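Local coordinates for protein extracellular invertase (Aspergillus kawachii, PDB 5XH8) that cleaves terminal beta-fructofuranoside bonds, probably those of sucrose, and shows high transfructosylation activity, the kind of reaction that yields fructooligosaccharides such as 1-kestose, at residues P306-F311 with E410-G415; L331-T334 with D340-I343; T25-P28 with V32-P35; N236-G241 with A521-L526. All blocks are in the same frame, centred on the assembly; numbering follows the deposited sequence.

Interaction 1: P306-F311 with E410-G415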
loop_
_atom_site.group_PDB
_atom_site.type_symbol
_atom_site.label_atom_id
_atom_site.label_comp_id
_atom_site.label_asym_id
_atom_site.label_seq_id
_atom_site.Cartn_x
_atom_site.Cartn_y
_atom_site.Cartn_z
ATOM N N PRO A 306 29.378 -2.206 -14.968
ATOM C CA PRO A 306 30.503 -1.441 -14.428
ATOM C C PRO A 306 31.837 -1.651 -15.165
ATOM O O PRO A 306 32.236 -2.800 -15.393
ATOM C CB PRO A 306 30.634 -1.978 -13.000
ATOM C CG PRO A 306 29.282 -2.472 -12.650
ATOM C CD PRO A 306 28.726 -3.023 -13.929
ATOM N N ASN A 307 32.536 -0.562 -15.481
ATOM C CA ASN A 307 33.897 -0.661 -16.043
ATOM C C ASN A 307 35.004 -0.077 -15.168
ATOM O O ASN A 307 36.180 -0.316 -15.446
ATOM C CB ASN A 307 33.958 -0.076 -17.455
ATOM C CG ASN A 307 33.322 1.283 -17.551
ATOM O OD1 ASN A 307 33.405 2.103 -16.623
ATOM N ND2 ASN A 307 32.654 1.527 -18.664
ATOM N N MET A 308 34.634 0.693 -14.141
ATOM C CA MET A 308 35.559 1.141 -13.105
ATOM C C MET A 308 34.754 1.670 -11.906
ATOM O O MET A 308 33.568 1.983 -12.030
ATOM C CB MET A 308 36.526 2.216 -13.631
ATOM C CG MET A 308 35.867 3.412 -14.308
ATOM S SD MET A 308 37.014 4.685 -14.871
ATOM C CE MET A 308 35.951 5.958 -15.521
ATOM N N ALA A 309 35.404 1.758 -10.752
ATOM C CA ALA A 309 34.728 2.184 -9.533
ATOM C C ALA A 309 35.735 2.627 -8.480
ATOM O O ALA A 309 36.917 2.199 -8.482
ATOM C CB ALA A 309 33.863 1.060 -8.997
ATOM N N GLY A 310 35.257 3.486 -7.582
ATOM C CA GLY A 310 36.080 4.024 -6.507
ATOM C C GLY A 310 35.211 4.548 -5.391
ATOM O O GLY A 310 34.017 4.218 -5.328
ATOM N N PHE A 311 35.809 5.368 -4.531
ATOM C CA PHE A 311 35.089 5.999 -3.426
ATOM C C PHE A 311 34.835 7.463 -3.766
ATOM O O PHE A 311 35.740 8.163 -4.231
ATOM C CB PHE A 311 35.881 5.908 -2.126
ATOM C CG PHE A 311 35.801 4.574 -1.453
ATOM C CD1 PHE A 311 36.613 3.522 -1.869
ATOM C CD2 PHE A 311 34.933 4.361 -0.376
ATOM C CE1 PHE A 311 36.551 2.296 -1.245
ATOM C CE2 PHE A 311 34.871 3.123 0.258
ATOM C CZ PHE A 311 35.687 2.088 -0.174
ATOM N N GLU A 410 46.562 7.615 -22.019
ATOM C CA GLU A 410 45.628 8.533 -21.368
ATOM C C GLU A 410 44.679 7.719 -20.477
ATOM O O GLU A 410 44.047 6.752 -20.935
ATOM C CB GLU A 410 44.819 9.316 -22.386
ATOM C CG GLU A 410 44.047 10.459 -21.751
ATOM C CD GLU A 410 43.320 11.313 -22.753
ATOM O OE1 GLU A 410 42.814 10.760 -23.748
ATOM O OE2 GLU A 410 43.249 12.542 -22.547
ATOM N N LEU A 411 44.592 8.104 -19.206
ATOM C CA LEU A 411 43.677 7.459 -18.270
ATOM C C LEU A 411 42.430 8.296 -18.088
ATOM O O LEU A 411 42.447 9.524 -18.283
ATOM C CB LEU A 411 44.340 7.230 -16.920
ATOM C CG LEU A 411 45.534 6.276 -16.857
ATOM C CD1 LEU A 411 45.950 6.092 -15.407
ATOM C CD2 LEU A 411 45.221 4.929 -17.513
ATOM N N GLN A 412 41.350 7.609 -17.722
ATOM C CA GLN A 412 40.060 8.231 -17.432
ATOM C C GLN A 412 39.593 7.779 -16.048
ATOM O O GLN A 412 39.754 6.615 -15.680
ATOM C CB GLN A 412 39.047 7.809 -18.486
ATOM C CG GLN A 412 37.752 8.598 -18.495
ATOM C CD GLN A 412 36.645 7.876 -19.246
ATOM O OE1 GLN A 412 36.252 6.767 -18.896
ATOM N NE2 GLN A 412 36.146 8.505 -20.278
ATOM N N THR A 413 39.009 8.710 -15.295
ATOM C CA THR A 413 38.470 8.423 -13.966
ATOM C C THR A 413 37.422 9.473 -13.599
ATOM O O THR A 413 37.158 10.423 -14.366
ATOM C CB THR A 413 39.593 8.389 -12.912
ATOM O OG1 THR A 413 39.112 7.814 -11.698
ATOM C CG2 THR A 413 40.123 9.764 -12.614
ATOM N N LEU A 414 36.823 9.315 -12.424
ATOM C CA LEU A 414 35.861 10.312 -11.941
ATOM C C LEU A 414 36.615 11.473 -11.278
ATOM O O LEU A 414 37.399 11.273 -10.341
ATOM C CB LEU A 414 34.854 9.703 -10.955
ATOM C CG LEU A 414 33.797 10.694 -10.442
ATOM C CD1 LEU A 414 32.820 11.057 -11.550
ATOM C CD2 LEU A 414 33.065 10.156 -9.220
ATOM N N GLY A 415 36.356 12.668 -11.780
ATOM C CA GLY A 415 36.858 13.901 -11.189
ATOM C C GLY A 415 35.962 14.328 -10.035
ATOM O O GLY A 415 34.732 14.395 -10.194
#
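Met-308 reaches Gln-412 and Thr-413 where two neighbouring sheets of the beta-propeller face each other. Met-308 lies on strand 302-311. Gln-412 and Thr-413 lie on strand 408-418, which belongs to another sheet. The backbones stay well apart: the closest CA atoms, of Met-308 and Thr-413, are 7.9 Å from each other. One long side chain spans this distance. The Met-308 CG sits between the backbone N and the carbonyl carbon (chi1 53°), and from there the chain runs straight out (chi2 178°, chi3 -177°). This carries the thioether across to strand 408-418. Met-308 SD comes to rest 3.4 Å from the carbonyl O of Gln-412. Beyond it, Met-308 CE lies 3.9 Å from Thr-413 CA. The sulfur end packs on the backbone of Gln-412 and Thr-413 and on the Gln-412 side chain. The methionine and glutamine chains run roughly at right angles. No hydrogen bond joins the two segments directly, so this is van der Waals packing in a buried place. A polar link is supplied from outside by Ser-396, whose hydroxyl bonds to the carbonyl of Ala-309 and whose own carbonyl bonds to Thr-413 OG1. Strand 302-311 is bonded to strand 286-298 through Ser-293, and the side chains of Gln-412 and Thr-413 rest on strand 366-385. A methionine reaching from one sheet to the next in this way fits the packing of adjacent blades in the five-bladed propeller of family GH32.

Interaction 2: L331-T334 with D340-I343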
loop_
_atom_site.group_PDB
_atom_site.type_symbol
_atom_site.label_atom_id
_atom_site.label_comp_id
_atom_site.label_asym_id
_atom_site.label_seq_id
_atom_site.Cartn_x
_atom_site.Cartn_y
_atom_site.Cartn_z
ATOM N N LEU A 331 20.741 30.387 -10.938
ATOM C CA LEU A 331 21.326 31.574 -10.337
ATOM C C LEU A 331 22.816 31.409 -10.006
ATOM O O LEU A 331 23.618 32.234 -10.437
ATOM C CB LEU A 331 20.551 32.042 -9.112
ATOM C CG LEU A 331 19.264 32.808 -9.373
ATOM C CD1 LEU A 331 18.556 33.073 -8.044
ATOM C CD2 LEU A 331 19.526 34.118 -10.128
ATOM N N PRO A 332 23.211 30.343 -9.275
ATOM C CA PRO A 332 24.663 30.200 -9.027
ATOM C C PRO A 332 25.511 30.117 -10.298
ATOM O O PRO A 332 26.551 30.803 -10.410
ATOM C CB PRO A 332 24.794 28.880 -8.247
ATOM C CG PRO A 332 23.429 28.569 -7.740
ATOM C CD PRO A 332 22.418 29.318 -8.574
ATOM N N SER A 333 25.085 29.264 -11.221
ATOM C CA SER A 333 25.841 29.020 -12.463
ATOM C C SER A 333 25.922 30.250 -13.397
ATOM O O SER A 333 26.935 30.467 -14.054
ATOM C CB SER A 333 25.245 27.828 -13.205
ATOM O OG SER A 333 25.272 26.678 -12.382
ATOM N N THR A 334 24.844 31.027 -13.447
ATOM C CA THR A 334 24.816 32.294 -14.164
ATOM C C THR A 334 25.843 33.280 -13.592
ATOM O O THR A 334 26.545 33.943 -14.356
ATOM C CB THR A 334 23.401 32.900 -14.151
ATOM O OG1 THR A 334 22.525 32.003 -14.833
ATOM C CG2 THR A 334 23.347 34.275 -14.853
ATOM N N ASP A 340 26.521 23.203 -17.251
ATOM C CA ASP A 340 25.689 22.238 -16.493
ATOM C C ASP A 340 26.610 21.408 -15.600
ATOM O O ASP A 340 27.696 20.982 -16.017
ATOM C CB ASP A 340 24.939 21.282 -17.407
ATOM C CG ASP A 340 23.898 21.952 -18.292
ATOM O OD1 ASP A 340 23.349 23.029 -17.992
ATOM O OD2 ASP A 340 23.596 21.313 -19.312
ATOM N N ARG A 341 26.195 21.198 -14.354
ATOM C CA ARG A 341 27.017 20.461 -13.383
ATOM C C ARG A 341 26.188 19.389 -12.720
ATOM O O ARG A 341 24.973 19.414 -12.816
ATOM C CB ARG A 341 27.558 21.424 -12.332
ATOM C CG ARG A 341 28.652 22.332 -12.871
ATOM C CD ARG A 341 29.152 23.268 -11.819
ATOM N NE ARG A 341 28.222 24.354 -11.539
ATOM C CZ ARG A 341 28.401 25.270 -10.586
ATOM N NH1 ARG A 341 29.461 25.217 -9.785
ATOM N NH2 ARG A 341 27.517 26.240 -10.430
ATOM N N PHE A 342 26.872 18.431 -12.099
ATOM C CA PHE A 342 26.285 17.518 -11.152
ATOM C C PHE A 342 26.960 17.758 -9.793
ATOM O O PHE A 342 28.149 17.456 -9.613
ATOM C CB PHE A 342 26.456 16.063 -11.576
ATOM C CG PHE A 342 25.675 15.107 -10.712
ATOM C CD1 PHE A 342 24.326 14.881 -10.954
ATOM C CD2 PHE A 342 26.281 14.462 -9.637
ATOM C CE1 PHE A 342 23.599 14.026 -10.145
ATOM C CE2 PHE A 342 25.560 13.608 -8.826
ATOM C CZ PHE A 342 24.218 13.399 -9.070
ATOM N N ILE A 343 26.191 18.320 -8.854
ATOM C CA ILE A 343 26.692 18.684 -7.533
ATOM C C ILE A 343 26.247 17.599 -6.561
ATOM O O ILE A 343 25.044 17.309 -6.474
ATOM C CB ILE A 343 26.123 20.046 -7.103
ATOM C CG1 ILE A 343 26.372 21.126 -8.181
ATOM C CG2 ILE A 343 26.642 20.446 -5.711
ATOM C CD1 ILE A 343 27.828 21.318 -8.588
HETATM O O HOH W 1 25.805 24.403 -13.352
#
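Arg-341 and Ser-333 make the tight part of this contact, at one edge of the guanidinium. Arg-341 NH2 donates to Ser-333 OG over 3.0 Å. The bond is nearly straight, with an angle of 169° at the hydrogen, and the oxygen lies almost in the guanidinium plane. Water 1 sits at the same edge and takes the N-H of Arg-341 NE, also at 3.0 Å. Ser-333 OG donates to the water, at a very short and so somewhat doubtful 2.5 Å. Serine, water and two guanidinium nitrogens would then close a ring that limits the rotation of the flat group. Ser-333 OG is bonded further to Ser-330 OG. A bend in the arginine chain (chi3 -75°) turns this edge toward helix 331-336. The far nitrogen, Arg-341 NH1, forms salt bridges with Glu-421 and Glu-375. With two carboxylates beside it, the buried arginine probably keeps its charge.

The rest of the contact is looser. The nearest CA atoms, Ser-333 and Asp-340, are 7.9 Å apart, and water 1 occupies part of the space between the segments. Pro-332 CB only approaches Arg-341 NH2, at 4.4 Å. Thr-334 is exposed to solvent and lies on the outer side of the helix.

The two segments flank a short turn. Helix 331-336 forms much of the connection between strands 318-326 and 341-348, which pair antiparallel. The arginine fastens that connection back to the sheet and to helix 420-426. A helix-containing connection thus joins two antiparallel strands in a sheet of the GH32 propeller.

Interaction 3: T25-P28 with V32-P35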
loop_
_atom_site.group_PDB
_atom_site.type_symbol
_atom_site.label_atom_id
_atom_site.label_comp_id
_atom_site.label_asym_id
_atom_site.label_seq_id
_atom_site.Cartn_x
_atom_site.Cartn_y
_atom_site.Cartn_z
ATOM N N THR A 25 31.676 24.478 20.042
ATOM C CA THR A 25 33.016 23.946 20.261
ATOM C C THR A 25 33.671 23.444 19.003
ATOM O O THR A 25 34.810 23.849 18.675
ATOM C CB THR A 25 32.980 22.807 21.301
ATOM O OG1 THR A 25 32.380 23.298 22.500
ATOM C CG2 THR A 25 34.389 22.279 21.623
ATOM N N TRP A 26 32.942 22.570 18.301
ATOM C CA TRP A 26 33.453 21.857 17.132
ATOM C C TRP A 26 32.679 22.177 15.835
ATOM O O TRP A 26 32.891 21.545 14.790
ATOM C CB TRP A 26 33.413 20.365 17.434
ATOM C CG TRP A 26 34.452 19.923 18.457
ATOM C CD1 TRP A 26 35.777 20.307 18.520
ATOM C CD2 TRP A 26 34.262 18.979 19.528
ATOM N NE1 TRP A 26 36.409 19.665 19.564
ATOM C CE2 TRP A 26 35.506 18.855 20.204
ATOM C CE3 TRP A 26 33.163 18.224 19.983
ATOM C CZ2 TRP A 26 35.677 18.012 21.295
ATOM C CZ3 TRP A 26 33.336 17.378 21.078
ATOM C CH2 TRP A 26 34.595 17.273 21.716
ATOM N N ARG A 27 31.827 23.186 15.918
ATOM C CA ARG A 27 30.874 23.522 14.875
ATOM C C ARG A 27 31.537 24.187 13.665
ATOM O O ARG A 27 32.237 25.189 13.799
ATOM C CB ARG A 27 29.792 24.434 15.445
ATOM C CG ARG A 27 28.568 24.613 14.556
ATOM C CD ARG A 27 27.444 25.327 15.287
ATOM N NE ARG A 27 26.333 25.591 14.380
ATOM C CZ ARG A 27 25.390 24.719 14.008
ATOM N NH1 ARG A 27 25.347 23.478 14.486
ATOM N NH2 ARG A 27 24.463 25.104 13.139
ATOM N N PRO A 28 31.286 23.646 12.474
ATOM C CA PRO A 28 31.830 24.295 11.295
ATOM C C PRO A 28 31.080 25.594 10.956
ATOM O O PRO A 28 29.935 25.795 11.398
ATOM C CB PRO A 28 31.669 23.221 10.221
ATOM C CG PRO A 28 30.461 22.466 10.632
ATOM C CD PRO A 28 30.498 22.450 12.129
ATOM N N VAL A 32 27.111 22.782 5.197
ATOM C CA VAL A 32 25.650 22.641 5.319
ATOM C C VAL A 32 25.291 21.718 6.488
ATOM O O VAL A 32 25.625 20.536 6.489
ATOM C CB VAL A 32 24.998 22.115 3.996
ATOM C CG1 VAL A 32 23.515 21.768 4.196
ATOM C CG2 VAL A 32 25.157 23.144 2.918
ATOM N N LEU A 33 24.601 22.288 7.470
ATOM C CA LEU A 33 24.045 21.542 8.565
ATOM C C LEU A 33 22.883 22.372 9.138
ATOM O O LEU A 33 22.846 23.577 8.941
ATOM C CB LEU A 33 25.137 21.225 9.617
ATOM C CG LEU A 33 25.605 22.275 10.620
ATOM C CD1 LEU A 33 26.603 21.637 11.587
ATOM C CD2 LEU A 33 26.217 23.510 9.948
ATOM N N PRO A 34 21.943 21.739 9.850
ATOM C CA PRO A 34 20.788 22.495 10.358
ATOM C C PRO A 34 21.179 23.517 11.437
ATOM O O PRO A 34 22.325 23.501 11.921
ATOM C CB PRO A 34 19.873 21.402 10.938
ATOM C CG PRO A 34 20.783 20.240 11.190
ATOM C CD PRO A 34 21.857 20.315 10.168
ATOM N N PRO A 35 20.228 24.395 11.820
ATOM C CA PRO A 35 20.505 25.359 12.885
ATOM C C PRO A 35 20.927 24.698 14.191
ATOM O O PRO A 35 21.768 25.242 14.900
ATOM C CB PRO A 35 19.189 26.129 13.023
ATOM C CG PRO A 35 18.556 26.007 11.675
ATOM C CD PRO A 35 18.886 24.597 11.249
HETATM O O HOH W 2 23.386 21.682 13.529
#
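Pro-28 and Leu-33 bring the two backbones nearest, with CA atoms 8.7 Å apart. Neither segment is a regular helix or strand, and Leu-33 is close to fully extended. Side chains bridge the rest. Arg-27 starts with CG anti to its N (chi1 -167°) and stays extended to NE, which brings its guanidinium to the prolines. Arg-27 NH2 donates to the carbonyl O of Pro-34 at 2.9 Å, with a hydrogen angle of 166°. The oxygen lies in the guanidinium plane. Water 2 doubles the link: it accepts from Arg-27 NH1 at 2.8 Å and donates to Pro-34 O at 2.6 Å. The carbonyl of Pro-35 is also near Arg-27 NH2, but the angle is poor for a bond. Leu-33 CD1 covers one face of the guanidinium, 3.7 Å from Arg-27 NH1. The same methyl meets Pro-28 CD at 4.0 Å, an apolar contact. Arg-27 NE forms a salt bridge with the C-terminal carboxylate of Tyr-605, so the arginine ties this loop to the C terminus. The contact lies in the loop before strand 37-47. Strand 366-385 flanks it through Trp-366, a cation-pi partner of Arg-27, and strand 54-60 packs against Pro-34.

Interaction 4: N236-G241 with A521-L526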
loop_
_atom_site.group_PDB
_atom_site.type_symbol
_atom_site.label_atom_id
_atom_site.label_comp_id
_atom_site.label_asym_id
_atom_site.label_seq_id
_atom_site.Cartn_x
_atom_site.Cartn_y
_atom_site.Cartn_z
ATOM N N ASN A 236 39.435 -7.104 -6.626
ATOM C CA ASN A 236 39.686 -7.936 -5.438
ATOM C C ASN A 236 39.439 -7.206 -4.110
ATOM O O ASN A 236 39.969 -7.627 -3.074
ATOM C CB ASN A 236 41.130 -8.438 -5.468
ATOM C CG ASN A 236 42.147 -7.307 -5.402
ATOM O OD1 ASN A 236 41.799 -6.127 -5.248
ATOM N ND2 ASN A 236 43.410 -7.661 -5.530
ATOM N N GLY A 237 38.658 -6.123 -4.131
ATOM C CA GLY A 237 38.309 -5.408 -2.897
ATOM C C GLY A 237 39.264 -4.295 -2.534
ATOM O O GLY A 237 39.141 -3.713 -1.467
ATOM N N THR A 238 40.205 -3.979 -3.426
ATOM C CA THR A 238 41.244 -3.004 -3.122
ATOM C C THR A 238 40.747 -1.590 -3.318
ATOM O O THR A 238 40.969 -0.747 -2.468
ATOM C CB THR A 238 42.497 -3.211 -4.019
ATOM O OG1 THR A 238 42.942 -4.562 -3.906
ATOM C CG2 THR A 238 43.626 -2.293 -3.619
ATOM N N TRP A 239 40.115 -1.324 -4.456
ATOM C CA TRP A 239 39.883 0.054 -4.909
ATOM C C TRP A 239 38.466 0.633 -4.667
ATOM O O TRP A 239 38.281 1.845 -4.728
ATOM C CB TRP A 239 40.243 0.158 -6.402
ATOM C CG TRP A 239 41.704 -0.186 -6.665
ATOM C CD1 TRP A 239 42.201 -1.374 -7.146
ATOM C CD2 TRP A 239 42.849 0.656 -6.417
ATOM N NE1 TRP A 239 43.583 -1.311 -7.225
ATOM C CE2 TRP A 239 44.004 -0.084 -6.784
ATOM C CE3 TRP A 239 43.009 1.959 -5.919
ATOM C CZ2 TRP A 239 45.296 0.437 -6.668
ATOM C CZ3 TRP A 239 44.301 2.480 -5.810
ATOM C CH2 TRP A 239 45.424 1.716 -6.179
ATOM N N ALA A 240 37.481 -0.224 -4.435
ATOM C CA ALA A 240 36.077 0.215 -4.381
ATOM C C ALA A 240 35.248 -0.580 -3.394
ATOM O O ALA A 240 34.089 -0.922 -3.657
ATOM C CB ALA A 240 35.479 0.166 -5.772
ATOM N N GLY A 241 35.855 -0.854 -2.237
ATOM C CA GLY A 241 35.182 -1.500 -1.130
ATOM C C GLY A 241 34.559 -2.797 -1.564
ATOM O O GLY A 241 35.183 -3.562 -2.308
ATOM N N ALA A 521 41.715 6.165 6.394
ATOM C CA ALA A 521 42.597 5.883 5.265
ATOM C C ALA A 521 41.822 5.784 3.977
ATOM O O ALA A 521 40.686 5.295 3.974
ATOM C CB ALA A 521 43.340 4.568 5.507
ATOM N N GLY A 522 42.441 6.233 2.885
ATOM C CA GLY A 522 41.987 5.915 1.539
ATOM C C GLY A 522 43.109 5.676 0.530
ATOM O O GLY A 522 44.165 6.286 0.621
ATOM N N LYS A 523 42.858 4.785 -0.428
ATOM C CA LYS A 523 43.807 4.449 -1.503
ATOM C C LYS A 523 43.917 5.569 -2.523
ATOM O O LYS A 523 42.896 6.123 -2.964
ATOM C CB LYS A 523 43.359 3.208 -2.274
ATOM C CG LYS A 523 43.292 1.941 -1.449
ATOM C CD LYS A 523 44.658 1.315 -1.251
ATOM C CE LYS A 523 45.241 0.789 -2.556
ATOM N NZ LYS A 523 46.264 -0.244 -2.243
ATOM N N LEU A 524 45.158 5.886 -2.899
ATOM C CA LEU A 524 45.428 6.826 -3.976
ATOM C C LEU A 524 46.702 6.371 -4.702
ATOM O O LEU A 524 47.755 6.321 -4.088
ATOM C CB LEU A 524 45.633 8.233 -3.423
ATOM C CG LEU A 524 46.044 9.284 -4.461
ATOM C CD1 LEU A 524 44.963 9.496 -5.518
ATOM C CD2 LEU A 524 46.390 10.584 -3.765
ATOM N N ARG A 525 46.584 6.020 -5.982
ATOM C CA ARG A 525 47.742 5.673 -6.798
ATOM C C ARG A 525 48.267 6.925 -7.470
ATOM O O ARG A 525 47.512 7.678 -8.089
ATOM C CB ARG A 525 47.412 4.643 -7.870
ATOM C CG ARG A 525 48.547 4.441 -8.883
ATOM C CD ARG A 525 48.470 3.101 -9.567
ATOM N NE ARG A 525 48.660 2.038 -8.596
ATOM C CZ ARG A 525 48.387 0.760 -8.807
ATOM N NH1 ARG A 525 47.934 0.329 -9.984
ATOM N NH2 ARG A 525 48.584 -0.108 -7.829
ATOM N N LEU A 526 49.572 7.128 -7.324
ATOM C CA LEU A 526 50.334 8.138 -8.054
ATOM C C LEU A 526 51.042 7.344 -9.152
ATOM O O LEU A 526 51.857 6.461 -8.860
ATOM C CB LEU A 526 51.345 8.813 -7.105
ATOM C CG LEU A 526 50.689 9.572 -5.932
ATOM C CD1 LEU A 526 51.700 10.103 -4.918
ATOM C CD2 LEU A 526 49.833 10.715 -6.472
#
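Lys-523 and Trp-239 form a cation-pi contact at the interface between the two domains. Trp-239 comes from a loop after strand 219-227. Lys-523 ends strand 520-523. The lysine chain is bent at chi2 (-80°) and again at chi3, which curls it over one face of the indole. Lys-523 CE stands 3.9 Å from the centroid of the six-membered ring, a CH-pi contact. Lys-523 NZ is further out, 4.8 Å from the same centroid and 23° off the ring normal. Lys-523 CB also touches the ring, 3.7 Å from Trp-239 CZ3. Thr-238 CG2 shares this face of the indole and lies 3.6 Å from Lys-523 NZ. The ammonium group has a polar partner as well, the carbonyl of Asn-495.

This is the junction of the GH32 fold, where the five-bladed propeller meets the C-terminal beta-sandwich. Trp-239 is on the propeller side, and its side chain is about 9 Å from a bound glycerol.

Arg-525 approaches the ring in another way. The guanidinium and indole planes are 80° apart. The rim of the indole points at the guanidinium face, with Trp-239 CZ2 3.5 Å from Arg-525 NH2. Arg-525 CB packs at the same end, 3.9 Å from Trp-239 CH2. Acidic residues fix both groups: Glu-392 takes the indole N-H with OE1 and pairs with Arg-525 NH1 through OE2, and Glu-496 forms a salt bridge with Arg-525 NH2.

From the N terminus, interaction 3 comes first and closes a very short loop before strand 37-47. Residues 236-241 then open interaction 4, and residues 306-311 open interaction 1. Interaction 2 opens and closes soon after, closing the connection from strand 318-326 to strand 341-348 and holding helix 331-336 to the latter. Residues 410-415 close interaction 1, and 521-526 close interaction 4. Interaction 2 thus lies within 1, and 1 within 4. Interactions 1 and 4 touch: Phe-311 packs on Gly-241, and Ala-309 on Ala-240. Together they tie propeller sheets to each other and to the C-terminal domain. Interaction 3 holds the N-terminal loop together beside strand 366-385, across the chain's centre from both.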